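Local coordinates for protein 2-polyprenyl-6-methoxyphenol hydroxylase-like FAD-dependent oxidoreductase (Streptomyces sp. NRRL 11266, PDB 6UI5) that binds flavin-adenine dinucleotide and is probably an FAD-dependent oxidoreductase with a Rossmann-type FAD-binding domain, at residues R120-E125 / T134-S139. Sequence-based numbering, arbitrary orientation.
Sequences RLTGFE and TVTLAS. With FAD (flavin-adenine dinucleotide), chain C.
T136, A138 and T134 bury the most surface here, and they meet strand 120-126 through backbone bonds and, for A138, its methyl group. Strands 120-126 and 133-138 form an antiparallel beta hairpin. A138 N donates to R120 O at 2.6 Å. T136 is bonded through both its N and its O: the N donates to G123 O (2.9 Å) and the O accepts T122 N (3.0 Å). T122 and G123 thus share T136 as partner, which makes a beta bulge. T134 pairs with E125 by two backbone bonds, E125 N to T134 O and T134 N to E125 O.

The bulge brings T122 over the same face as T136 and A138. Its chi1 of 68° puts OG1 between the backbone N and the carbonyl carbon. This leaves CG2 of T122 anti to the carbonyl carbon, where it packs on A138 CB at 3.4 Å. On the buried face, V135 CG2 sits by L121 CD1, and the two side chains cross at about a right angle. L151 of strand 150-153 also covers L121.

Away from the hairpin partner, L121 turns its backbone to the adenine of FAD. L121 N points at FAD N1A (3.4 Å), and FAD N6A at L121 O (3.1 Å); both bonds are weak. The L121 backbone N and O probably help to place the adenine, with R120 beside it.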
# COMPACT_ATOMS: atom_id res chain seq x y z
N ARG A 120 39.69 17.75 -9.19
CA ARG A 120 38.96 16.57 -9.62
C ARG A 120 39.69 15.31 -9.20
O ARG A 120 40.92 15.21 -9.33
CB ARG A 120 38.76 16.53 -11.14
CG ARG A 120 38.28 15.17 -11.63
CD ARG A 120 38.29 15.02 -13.15
NE ARG A 120 37.38 15.97 -13.78
CZ ARG A 120 36.05 15.84 -13.78
NH1 ARG A 120 35.31 16.76 -14.38
NH2 ARG A 120 35.48 14.80 -13.18
N LEU A 121 38.93 14.34 -8.72
CA LEU A 121 39.44 13.00 -8.48
C LEU A 121 39.29 12.19 -9.76
O LEU A 121 38.17 11.97 -10.24
CB LEU A 121 38.70 12.34 -7.32
CG LEU A 121 39.24 11.00 -6.88
CD1 LEU A 121 39.10 10.95 -5.41
CD2 LEU A 121 38.45 9.88 -7.51
N THR A 122 40.42 11.76 -10.32
CA THR A 122 40.40 10.98 -11.55
C THR A 122 40.48 9.48 -11.32
O THR A 122 40.10 8.71 -12.21
CB THR A 122 41.55 11.41 -12.45
OG1 THR A 122 42.79 11.02 -11.84
CG2 THR A 122 41.52 12.90 -12.57
N GLY A 123 40.96 9.04 -10.16
CA GLY A 123 40.97 7.62 -9.86
C GLY A 123 41.61 7.34 -8.52
O GLY A 123 41.99 8.25 -7.77
N PHE A 124 41.73 6.04 -8.23
CA PHE A 124 42.25 5.55 -6.96
C PHE A 124 42.55 4.07 -7.09
O PHE A 124 41.93 3.36 -7.90
CB PHE A 124 41.25 5.79 -5.83
CG PHE A 124 40.01 4.93 -5.95
CD1 PHE A 124 39.00 5.27 -6.84
CD2 PHE A 124 39.86 3.79 -5.16
CE1 PHE A 124 37.86 4.48 -6.95
CE2 PHE A 124 38.72 3.01 -5.27
CZ PHE A 124 37.72 3.35 -6.17
N GLU A 125 43.47 3.58 -6.26
CA GLU A 125 43.67 2.14 -6.17
C GLU A 125 43.84 1.69 -4.72
O GLU A 125 44.51 2.35 -3.91
CB GLU A 125 44.88 1.68 -7.01
CG GLU A 125 45.40 0.30 -6.59
CD GLU A 125 45.96 -0.52 -7.74
OE1 GLU A 125 46.05 -0.00 -8.88
OE2 GLU A 125 46.32 -1.70 -7.52
N THR A 134 45.55 4.81 -2.41
CA THR A 134 46.22 5.89 -3.12
C THR A 134 45.24 6.48 -4.11
O THR A 134 44.51 5.75 -4.80
CB THR A 134 47.49 5.38 -3.81
OG1 THR A 134 48.27 4.62 -2.87
CG2 THR A 134 48.33 6.53 -4.40
N VAL A 135 45.19 7.80 -4.16
CA VAL A 135 44.19 8.52 -4.93
C VAL A 135 44.92 9.46 -5.89
O VAL A 135 46.12 9.72 -5.74
CB VAL A 135 43.23 9.28 -3.99
CG1 VAL A 135 43.88 10.53 -3.45
CG2 VAL A 135 41.93 9.56 -4.65
N THR A 136 44.22 9.92 -6.93
CA THR A 136 44.82 10.88 -7.84
C THR A 136 43.85 12.03 -8.05
O THR A 136 42.66 11.81 -8.31
CB THR A 136 45.21 10.27 -9.20
OG1 THR A 136 44.10 10.33 -10.09
CG2 THR A 136 45.65 8.83 -9.05
N LEU A 137 44.37 13.26 -7.93
CA LEU A 137 43.62 14.50 -8.01
C LEU A 137 44.17 15.34 -9.15
O LEU A 137 45.39 15.46 -9.29
CB LEU A 137 43.71 15.29 -6.70
CG LEU A 137 42.89 14.84 -5.49
CD1 LEU A 137 43.44 13.57 -4.91
CD2 LEU A 137 42.91 15.91 -4.43
N ALA A 138 43.28 15.96 -9.94
CA ALA A 138 43.63 16.66 -11.18
C ALA A 138 43.26 18.14 -11.09
O ALA A 138 42.16 18.54 -11.49
CB ALA A 138 42.96 16.00 -12.41
N SER A 139 44.18 18.95 -10.59
CA SER A 139 44.06 20.40 -10.62
C SER A 139 44.66 20.94 -11.93
O SER A 139 45.18 20.19 -12.76
CB SER A 139 44.76 21.01 -9.40
OG SER A 139 44.40 22.36 -9.19
PA FAD C . 25.48 16.40 -5.13
O1A FAD C . 24.54 17.47 -4.62
O2A FAD C . 25.08 16.04 -6.55
O5B FAD C . 27.06 16.86 -4.92
C5B FAD C . 28.10 16.09 -5.50
C4B FAD C . 29.36 17.00 -5.67
O4B FAD C . 30.42 16.35 -6.06
C3B FAD C . 29.10 18.04 -6.79
O3B FAD C . 29.61 19.24 -6.39
C2B FAD C . 29.87 17.49 -8.00
O2B FAD C . 30.08 18.61 -8.95
C1B FAD C . 30.97 17.09 -7.43
N9A FAD C . 31.73 16.07 -8.12
C8A FAD C . 31.23 15.06 -8.87
N7A FAD C . 32.27 14.29 -9.28
C5A FAD C . 33.40 14.82 -8.76
C6A FAD C . 34.74 14.45 -8.84
N6A FAD C . 35.55 13.41 -9.47
N1A FAD C . 35.68 15.16 -8.22
C2A FAD C . 35.34 16.25 -7.50
N3A FAD C . 34.03 16.61 -7.40
C4A FAD C . 33.06 15.90 -8.03
N1 FAD C . 16.66 17.90 -2.47
C2 FAD C . 15.64 18.23 -1.43
O2 FAD C . 15.83 18.01 -0.28
N3 FAD C . 14.35 18.84 -1.86
C4 FAD C . 14.11 19.11 -3.28
O4 FAD C . 13.10 19.60 -3.66
C4X FAD C . 15.17 18.76 -4.31
N5 FAD C . 14.88 19.05 -5.69
C5X FAD C . 15.89 18.71 -6.72
C6 FAD C . 15.59 18.98 -8.06
C7 FAD C . 16.52 18.68 -9.05
C7M FAD C . 15.93 19.08 -10.39
C8 FAD C . 17.76 18.11 -8.73
C8M FAD C . 18.73 17.82 -9.88
C9 FAD C . 18.06 17.83 -7.38
C9A FAD C . 17.13 18.12 -6.36
N10 FAD C . 17.43 17.82 -4.91
C10 FAD C . 16.43 18.16 -3.90
C1' FAD C . 18.74 17.24 -4.56
C2' FAD C . 18.81 15.91 -3.79
O2' FAD C . 18.61 16.09 -2.44
C3' FAD C . 20.22 15.33 -3.88
O3' FAD C . 20.14 14.02 -3.41
C4' FAD C . 21.29 16.03 -3.02
O4' FAD C . 21.48 17.39 -3.32
C5' FAD C . 22.58 15.29 -3.38
O5' FAD C . 23.57 15.51 -2.41
P FAD C . 25.10 14.91 -2.63
O1P FAD C . 26.07 15.77 -1.86
O2P FAD C . 25.24 13.43 -2.31
O3P FAD C . 25.35 15.00 -4.26